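Long-range contacts in restriction endonuclease AspBHI (Azoarcus sp., PDB 4OC8), which acts as a DNA modification-dependent restriction endonuclease, probably binding and cutting DNA that carries modified bases: residues A[263-268]-A[285-290]; A[297-302]-A[326-331]. One frame throughout, in Å; residues are numbered along the deposited sequence.

Interaction 1. Residues A[263-268]-A[285-290]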
ATOM      1  N   LEU A 263       0.932  10.660   0.649  1.00 38.22           N
ATOM      2  CA  LEU A 263       1.742   9.708   1.396  1.00 36.92           C
ATOM      3  C   LEU A 263       1.414   8.252   1.066  1.00 39.39           C
ATOM      4  O   LEU A 263       2.314   7.394   1.108  1.00 46.05           O
ATOM      5  CB  LEU A 263       1.583   9.943   2.907  1.00 37.83           C
ATOM      6  CG  LEU A 263       2.400   9.038   3.830  1.00 40.82           C
ATOM      7  CD1 LEU A 263       3.829   9.540   3.947  1.00 34.14           C
ATOM      8  CD2 LEU A 263       1.772   8.852   5.216  1.00 36.51           C
ATOM      9  N   LEU A 264       0.151   7.995   0.702  1.00 40.22           N
ATOM     10  CA  LEU A 264      -0.414   6.640   0.675  1.00 33.65           C
ATOM     11  C   LEU A 264      -0.714   6.080  -0.714  1.00 51.64           C
ATOM     12  O   LEU A 264      -1.103   6.828  -1.611  1.00 43.14           O
ATOM     13  CB  LEU A 264      -1.685   6.577   1.584  1.00 38.47           C
ATOM     14  CG  LEU A 264      -1.336   6.728   3.050  1.00 43.55           C
ATOM     15  CD1 LEU A 264      -2.433   6.413   4.063  1.00 43.95           C
ATOM     16  CD2 LEU A 264      -0.169   5.836   3.290  1.00 38.62           C
ATOM     17  N   PRO A 265      -0.542   4.761  -0.878  1.00 65.27           N
ATOM     18  CA  PRO A 265      -0.423   4.041  -2.146  1.00 65.35           C
ATOM     19  C   PRO A 265      -1.701   3.908  -2.991  1.00 65.81           C
ATOM     20  O   PRO A 265      -1.733   3.128  -3.946  1.00 77.26           O
ATOM     21  CB  PRO A 265       0.061   2.659  -1.716  1.00 65.03           C
ATOM     22  CG  PRO A 265       0.322   2.708  -0.262  1.00 59.57           C
ATOM     23  CD  PRO A 265      -0.409   3.864   0.276  1.00 57.60           C
ATOM     24  N   ASP A 266      -2.723   4.679  -2.665  1.00 50.78           N
ATOM     25  CA  ASP A 266      -3.948   4.698  -3.441  1.00 54.38           C
ATOM     26  C   ASP A 266      -4.134   6.152  -3.803  1.00 60.07           C
ATOM     27  O   ASP A 266      -3.172   6.876  -4.047  1.00 52.19           O
ATOM     28  CB  ASP A 266      -5.110   4.267  -2.532  1.00 59.87           C
ATOM     29  CG  ASP A 266      -6.174   3.428  -3.246  1.00 65.68           C
ATOM     30  OD1 ASP A 266      -6.284   3.509  -4.490  1.00 59.55           O
ATOM     31  OD2 ASP A 266      -6.914   2.714  -2.544  1.00 73.97           O
ATOM     32  N   VAL A 267      -5.388   6.560  -3.867  1.00 69.20           N
ATOM     33  CA  VAL A 267      -5.763   7.903  -3.514  1.00 60.26           C
ATOM     34  C   VAL A 267      -6.740   7.485  -2.400  1.00 59.84           C
ATOM     35  O   VAL A 267      -7.745   6.831  -2.683  1.00 61.75           O
ATOM     36  CB  VAL A 267      -6.473   8.618  -4.682  1.00 58.63           C
ATOM     37  CG1 VAL A 267      -6.487  10.119  -4.509  1.00 55.75           C
ATOM     38  CG2 VAL A 267      -5.773   8.260  -5.981  1.00 58.84           C
ATOM     39  N   ALA A 268      -6.438   7.787  -1.139  1.00 53.13           N
ATOM     40  CA  ALA A 268      -7.276   7.278  -0.065  1.00 57.43           C
ATOM     41  C   ALA A 268      -8.672   7.877  -0.214  1.00 66.49           C
ATOM     42  O   ALA A 268      -8.823   9.058  -0.555  1.00 57.71           O
ATOM     43  CB  ALA A 268      -6.677   7.608   1.305  1.00 41.42           C
ATOM     44  N   GLY A 285     -10.514   6.869   6.612  1.00 49.11           N
ATOM     45  CA  GLY A 285     -10.090   6.686   5.240  1.00 48.06           C
ATOM     46  C   GLY A 285     -10.182   5.247   4.774  1.00 42.57           C
ATOM     47  O   GLY A 285     -10.184   4.315   5.584  1.00 47.16           O
ATOM     48  N   ARG A 286     -10.270   5.071   3.460  1.00 41.06           N
ATOM     49  CA  ARG A 286     -10.266   3.741   2.860  1.00 48.69           C
ATOM     50  C   ARG A 286      -9.092   3.606   1.878  1.00 49.33           C
ATOM     51  O   ARG A 286      -8.849   4.483   1.045  1.00 46.29           O
ATOM     52  CB  ARG A 286     -11.607   3.457   2.171  1.00 54.32           C
ATOM     53  CG  ARG A 286     -11.937   1.978   2.001  1.00 64.13           C
ATOM     54  CD  ARG A 286     -12.410   1.336   3.302  1.00 70.46           C
ATOM     55  NE  ARG A 286     -13.723   1.819   3.726  1.00 90.24           N
ATOM     56  CZ  ARG A 286     -14.394   1.337   4.770  1.00 97.63           C
ATOM     57  NH1 ARG A 286     -13.875   0.355   5.497  1.00 84.34           N
ATOM     58  NH2 ARG A 286     -15.583   1.835   5.088  1.00 72.32           N
ATOM     59  N   LEU A 287      -8.363   2.502   1.992  1.00 53.88           N
ATOM     60  CA  LEU A 287      -7.158   2.272   1.202  1.00 61.24           C
ATOM     61  C   LEU A 287      -7.229   0.928   0.490  1.00 55.09           C
ATOM     62  O   LEU A 287      -7.664  -0.063   1.064  1.00 54.15           O
ATOM     63  CB  LEU A 287      -5.931   2.298   2.115  1.00 55.83           C
ATOM     64  CG  LEU A 287      -4.573   1.965   1.505  1.00 55.42           C
ATOM     65  CD1 LEU A 287      -4.136   3.072   0.576  1.00 58.90           C
ATOM     66  CD2 LEU A 287      -3.541   1.739   2.598  1.00 55.95           C
ATOM     67  N   ARG A 288      -6.795   0.890  -0.762  1.00 50.21           N
ATOM     68  CA  ARG A 288      -6.788  -0.358  -1.515  1.00 49.03           C
ATOM     69  C   ARG A 288      -5.378  -0.922  -1.544  1.00 47.39           C
ATOM     70  O   ARG A 288      -4.415  -0.196  -1.762  1.00 47.66           O
ATOM     71  CB  ARG A 288      -7.293  -0.118  -2.937  1.00 53.89           C
ATOM     72  CG  ARG A 288      -7.738  -1.328  -3.692  1.00 55.84           C
ATOM     73  CD  ARG A 288      -8.605  -0.906  -4.873  1.00 60.29           C
ATOM     74  NE  ARG A 288      -8.097   0.319  -5.483  1.00 58.56           N
ATOM     75  CZ  ARG A 288      -8.638   0.918  -6.539  1.00 56.46           C
ATOM     76  NH1 ARG A 288      -9.716   0.409  -7.121  1.00 55.71           N
ATOM     77  NH2 ARG A 288      -8.093   2.028  -7.013  1.00 50.21           N
ATOM     78  N   ILE A 289      -5.258  -2.215  -1.281  1.00 48.83           N
ATOM     79  CA  ILE A 289      -3.980  -2.897  -1.338  1.00 40.28           C
ATOM     80  C   ILE A 289      -4.076  -3.948  -2.426  1.00 46.62           C
ATOM     81  O   ILE A 289      -4.957  -4.818  -2.383  1.00 47.01           O
ATOM     82  CB  ILE A 289      -3.645  -3.575  -0.006  1.00 37.05           C
ATOM     83  CG1 ILE A 289      -3.515  -2.532   1.097  1.00 39.22           C
ATOM     84  CG2 ILE A 289      -2.359  -4.377  -0.115  1.00 43.65           C
ATOM     85  CD1 ILE A 289      -3.242  -3.136   2.460  1.00 47.87           C
ATOM     86  N   GLY A 290      -3.182  -3.852  -3.404  1.00 41.68           N
ATOM     87  CA  GLY A 290      -3.199  -4.745  -4.546  1.00 40.78           C
ATOM     88  C   GLY A 290      -3.568  -4.028  -5.826  1.00 37.04           C
ATOM     89  O   GLY A 290      -3.450  -2.811  -5.925  1.00 42.59           O
TER
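The CA of A268 lies 3.4 Å from the carbonyl O of R286, a CA-H...O contact between the two backbones. The CA atoms of A268 and L287 are 5.2 Å apart. D266 faces R288 two residues earlier in the loop, at a CA to CA distance of 6.1 Å. Residues 264-268 run as irregular chain past strand 284-289. Beyond the meeting at A268, side chains carry the contact.

L287 supplies the apolar part. Its CG lies anti to the backbone N (chi1 175°), and the turn at CG brings CD1 up to the loop. CD1 of L287 sits 3.5 Å from CB of D266 and 3.8 Å from CD of P265. The P265 and L287 side chains cross at about a right angle. CB of L264 lies slightly farther along the same apolar patch.

D266 supplies the polar part. Its OD1 meets NH2 of R288 at the edge of the guanidinium, near its plane, in a weak salt bridge of 3.4 Å. The carboxylate and guanidinium planes are tilted 32° apart. OD2 turns toward the backbone N of R288, but the position of that oxygen is less certain, so the bond is doubtful. OD2 also forms a salt bridge with R269. The stronger partner of R288 is D74 of the second subunit, so this arginine links the loop to the subunit interface.

The contact joins the end of helix 251-263 to the sheet of the nuclease domain, which belongs to the PDDEXK clan. The loop leads straight into strand 269-271, the antiparallel neighbour of strand 284-289. L287 also touches V298 of strand 294-305 and F330 of strand 330-335, while L264 reaches V332.

Interaction 2. Residues A[297-302]-A[326-331]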
ATOM      1  N   GLU A 297      -9.706  -3.795   0.484  1.00 41.64           N
ATOM      2  CA  GLU A 297      -9.746  -2.477   1.098  1.00 40.40           C
ATOM      3  C   GLU A 297      -9.527  -2.595   2.593  1.00 40.42           C
ATOM      4  O   GLU A 297     -10.031  -3.515   3.236  1.00 45.68           O
ATOM      5  CB  GLU A 297     -11.068  -1.767   0.808  1.00 49.48           C
ATOM      6  CG  GLU A 297     -11.096  -1.031  -0.516  1.00 60.69           C
ATOM      7  CD  GLU A 297     -12.364  -0.217  -0.700  1.00 80.38           C
ATOM      8  OE1 GLU A 297     -13.287  -0.358   0.134  1.00 89.22           O
ATOM      9  OE2 GLU A 297     -12.434   0.565  -1.673  1.00 72.68           O
ATOM     10  N   VAL A 298      -8.757  -1.664   3.135  1.00 43.88           N
ATOM     11  CA  VAL A 298      -8.487  -1.594   4.558  1.00 47.72           C
ATOM     12  C   VAL A 298      -8.847  -0.190   5.009  1.00 46.01           C
ATOM     13  O   VAL A 298      -8.658   0.768   4.263  1.00 48.13           O
ATOM     14  CB  VAL A 298      -7.004  -1.883   4.862  1.00 38.85           C
ATOM     15  CG1 VAL A 298      -6.674  -3.331   4.543  1.00 36.36           C
ATOM     16  CG2 VAL A 298      -6.096  -0.942   4.079  1.00 44.01           C
ATOM     17  N   ASP A 299      -9.393  -0.059   6.210  1.00 45.57           N
ATOM     18  CA  ASP A 299      -9.758   1.262   6.700  1.00 49.31           C
ATOM     19  C   ASP A 299      -8.715   1.797   7.669  1.00 50.77           C
ATOM     20  O   ASP A 299      -8.061   1.030   8.377  1.00 54.88           O
ATOM     21  CB  ASP A 299     -11.154   1.260   7.334  1.00 55.37           C
ATOM     22  CG  ASP A 299     -11.370   0.094   8.291  1.00 80.07           C
ATOM     23  OD1 ASP A 299     -10.378  -0.543   8.705  1.00 76.04           O
ATOM     24  OD2 ASP A 299     -12.541  -0.183   8.634  1.00 91.69           O
ATOM     25  N   PHE A 300      -8.543   3.114   7.689  1.00 43.91           N
ATOM     26  CA  PHE A 300      -7.654   3.725   8.671  1.00 44.39           C
ATOM     27  C   PHE A 300      -8.280   4.940   9.333  1.00 47.72           C
ATOM     28  O   PHE A 300      -9.158   5.576   8.767  1.00 45.22           O
ATOM     29  CB  PHE A 300      -6.303   4.098   8.054  1.00 37.39           C
ATOM     30  CG  PHE A 300      -6.394   5.115   6.954  1.00 38.87           C
ATOM     31  CD1 PHE A 300      -6.668   4.725   5.651  1.00 45.25           C
ATOM     32  CD2 PHE A 300      -6.191   6.456   7.216  1.00 39.88           C
ATOM     33  CE1 PHE A 300      -6.748   5.657   4.631  1.00 45.90           C
ATOM     34  CE2 PHE A 300      -6.271   7.395   6.199  1.00 49.37           C
ATOM     35  CZ  PHE A 300      -6.547   6.994   4.905  1.00 44.89           C
ATOM     36  N   ALA A 301      -7.825   5.255  10.539  1.00 50.23           N
ATOM     37  CA  ALA A 301      -8.303   6.447  11.230  1.00 39.18           C
ATOM     38  C   ALA A 301      -7.295   7.574  11.074  1.00 40.37           C
ATOM     39  O   ALA A 301      -6.097   7.360  11.207  1.00 42.01           O
ATOM     40  CB  ALA A 301      -8.550   6.152  12.700  1.00 42.17           C
ATOM     41  N   LEU A 302      -7.784   8.774  10.790  1.00 38.97           N
ATOM     42  CA  LEU A 302      -6.926   9.937  10.620  1.00 39.12           C
ATOM     43  C   LEU A 302      -6.977  10.834  11.857  1.00 47.52           C
ATOM     44  O   LEU A 302      -8.037  11.025  12.455  1.00 46.84           O
ATOM     45  CB  LEU A 302      -7.348  10.721   9.378  1.00 33.84           C
ATOM     46  CG  LEU A 302      -6.529  11.961   9.015  1.00 41.33           C
ATOM     47  CD1 LEU A 302      -5.079  11.594   8.778  1.00 42.59           C
ATOM     48  CD2 LEU A 302      -7.111  12.650   7.791  1.00 36.64           C
ATOM     49  N   LYS A 326      -9.340   0.940  16.985  1.00 56.59           N
ATOM     50  CA  LYS A 326      -9.731  -0.362  17.522  1.00 70.35           C
ATOM     51  C   LYS A 326     -10.279  -1.291  16.442  1.00 76.06           C
ATOM     52  O   LYS A 326      -9.812  -2.421  16.290  1.00 86.79           O
ATOM     53  CB  LYS A 326     -10.776  -0.197  18.633  1.00 81.17           C
ATOM     54  CG  LYS A 326     -10.214  -0.079  20.050  1.00 79.97           C
ATOM     55  CD  LYS A 326      -9.717  -1.425  20.570  1.00 88.03           C
ATOM     56  CE  LYS A 326      -9.568  -1.422  22.086  1.00 72.73           C
ATOM     57  NZ  LYS A 326      -8.689  -0.322  22.573  1.00 87.48           N
ATOM     58  N   HIS A 327     -11.262  -0.807  15.690  1.00 67.16           N
ATOM     59  CA  HIS A 327     -11.937  -1.632  14.692  1.00 71.47           C
ATOM     60  C   HIS A 327     -11.397  -1.400  13.288  1.00 79.57           C
ATOM     61  O   HIS A 327     -11.986  -1.854  12.305  1.00 88.19           O
ATOM     62  CB  HIS A 327     -13.445  -1.376  14.716  1.00 78.98           C
ATOM     63  CG  HIS A 327     -14.110  -1.783  15.997  1.00 97.00           C
ATOM     64  ND1 HIS A 327     -15.337  -1.293  16.385  1.00 86.28           N
ATOM     65  CD2 HIS A 327     -13.716  -2.635  16.973  1.00 89.38           C
ATOM     66  CE1 HIS A 327     -15.672  -1.823  17.549  1.00 86.14           C
ATOM     67  NE2 HIS A 327     -14.706  -2.640  17.927  1.00 85.79           N
ATOM     68  N   ARG A 328     -10.276  -0.695  13.196  1.00 74.51           N
ATOM     69  CA  ARG A 328      -9.675  -0.394  11.903  1.00 63.01           C
ATOM     70  C   ARG A 328      -8.254  -0.938  11.822  1.00 59.40           C
ATOM     71  O   ARG A 328      -7.632  -1.228  12.843  1.00 63.61           O
ATOM     72  CB  ARG A 328      -9.708   1.111  11.642  1.00 60.47           C
ATOM     73  CG  ARG A 328     -11.069   1.722  11.939  1.00 64.95           C
ATOM     74  CD  ARG A 328     -11.424   2.838  10.982  1.00 61.53           C
ATOM     75  NE  ARG A 328     -12.854   2.839  10.688  1.00 58.53           N
ATOM     76  CZ  ARG A 328     -13.770   3.424  11.451  1.00 69.00           C
ATOM     77  NH1 ARG A 328     -13.402   4.058  12.559  1.00 69.02           N
ATOM     78  NH2 ARG A 328     -15.050   3.377  11.105  1.00 64.37           N
ATOM     79  N   GLU A 329      -7.751  -1.087  10.602  1.00 55.06           N
ATOM     80  CA  GLU A 329      -6.459  -1.726  10.382  1.00 58.09           C
ATOM     81  C   GLU A 329      -5.305  -0.886  10.902  1.00 46.93           C
ATOM     82  O   GLU A 329      -4.387  -1.408  11.537  1.00 55.74           O
ATOM     83  CB  GLU A 329      -6.255  -2.033   8.896  1.00 59.51           C
ATOM     84  CG  GLU A 329      -7.462  -2.675   8.227  1.00 73.49           C
ATOM     85  CD  GLU A 329      -7.885  -3.979   8.876  1.00 94.17           C
ATOM     86  OE1 GLU A 329      -7.016  -4.682   9.440  1.00101.70           O
ATOM     87  OE2 GLU A 329      -9.091  -4.298   8.820  1.00103.74           O
ATOM     88  N   PHE A 330      -5.348   0.413  10.634  1.00 39.64           N
ATOM     89  CA  PHE A 330      -4.294   1.304  11.108  1.00 41.16           C
ATOM     90  C   PHE A 330      -4.732   2.763  11.290  1.00 39.72           C
ATOM     91  O   PHE A 330      -5.896   3.112  11.080  1.00 39.61           O
ATOM     92  CB  PHE A 330      -3.069   1.215  10.191  1.00 37.06           C
ATOM     93  CG  PHE A 330      -3.304   1.734   8.801  1.00 41.87           C
ATOM     94  CD1 PHE A 330      -3.986   0.968   7.863  1.00 40.29           C
ATOM     95  CD2 PHE A 330      -2.826   2.980   8.426  1.00 32.20           C
ATOM     96  CE1 PHE A 330      -4.195   1.442   6.580  1.00 33.05           C
ATOM     97  CE2 PHE A 330      -3.028   3.458   7.148  1.00 32.49           C
ATOM     98  CZ  PHE A 330      -3.713   2.688   6.221  1.00 36.87           C
ATOM     99  N   GLY A 331      -3.788   3.605  11.697  1.00 32.63           N
ATOM    100  CA  GLY A 331      -4.049   5.020  11.870  1.00 36.96           C
ATOM    101  C   GLY A 331      -2.930   5.892  11.331  1.00 42.25           C
ATOM    102  O   GLY A 331      -1.765   5.500  11.354  1.00 47.91           O
TER
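F300 and F330 form a parallel beta bridge where strand 294-305 meets the start of strand 330-335. The two strands belong to a beta-alpha-beta unit, with helix 315-324 between them, in the sheet of the PDDEXK-clan nuclease domain. A301 pairs with G331 in the next bridge.

F300 and F330 lie side by side on the same sheet face and point the same way. CB of F300 sits over the centre of the F330 ring, 3.4 Å from its centroid and only 11° off the normal, a CH-pi contact. The rings themselves are nearly parallel but slid apart, with centroids 5.1 Å from each other. The chi1 of F330, 66°, carries its ring beneath that CB. V298 meets the ring at its edge, in plane, with CG2 of V298 3.9 Å from CE1 of F330. A leucine in place of F330 would probably lose the flat face under CB of F300 and leave V298 CG2 without its ring edge.

Before the strand pairing begins, D299 gathers the loop. The backbone N of E329 bonds to OD1 of D299 at 3.3 Å, nearly along the C-O axis of that oxygen, and weakly to the D299 carbonyl O. OD2 of D299 forms a long salt bridge of 3.7 Å with NE of R328. The two charged groups stand almost perpendicular, with planes 82° apart. R286 gives OD2 a further weak partner.

The first bridge is held by the backbone N of A301, which donates to the carbonyl O of F330 at 2.9 Å, in the carbonyl plane.

How the interactions relate
The two contacts meet through neighbouring strands of one sheet. Strands 284-289 and 294-305 are antiparallel and follow each other in the chain. L287 O lies 2.8 Å from V298 N and G285 N 2.9 Å from F300 O, probable hydrogen bonds. Interaction 1 sets a loop against strand 284-289, using apolar side chains and a weak ion pair beside another subunit. Interaction 2 pairs strands directly, with backbone bonds and two phenylalanines in CH-pi contact at its buried end. Both are partly buried, and each has a charged end: D266 with R288 in one, D299 with R328 in the other. L264, L287, F300 and F330 are buried, while those four charged residues are partly exposed.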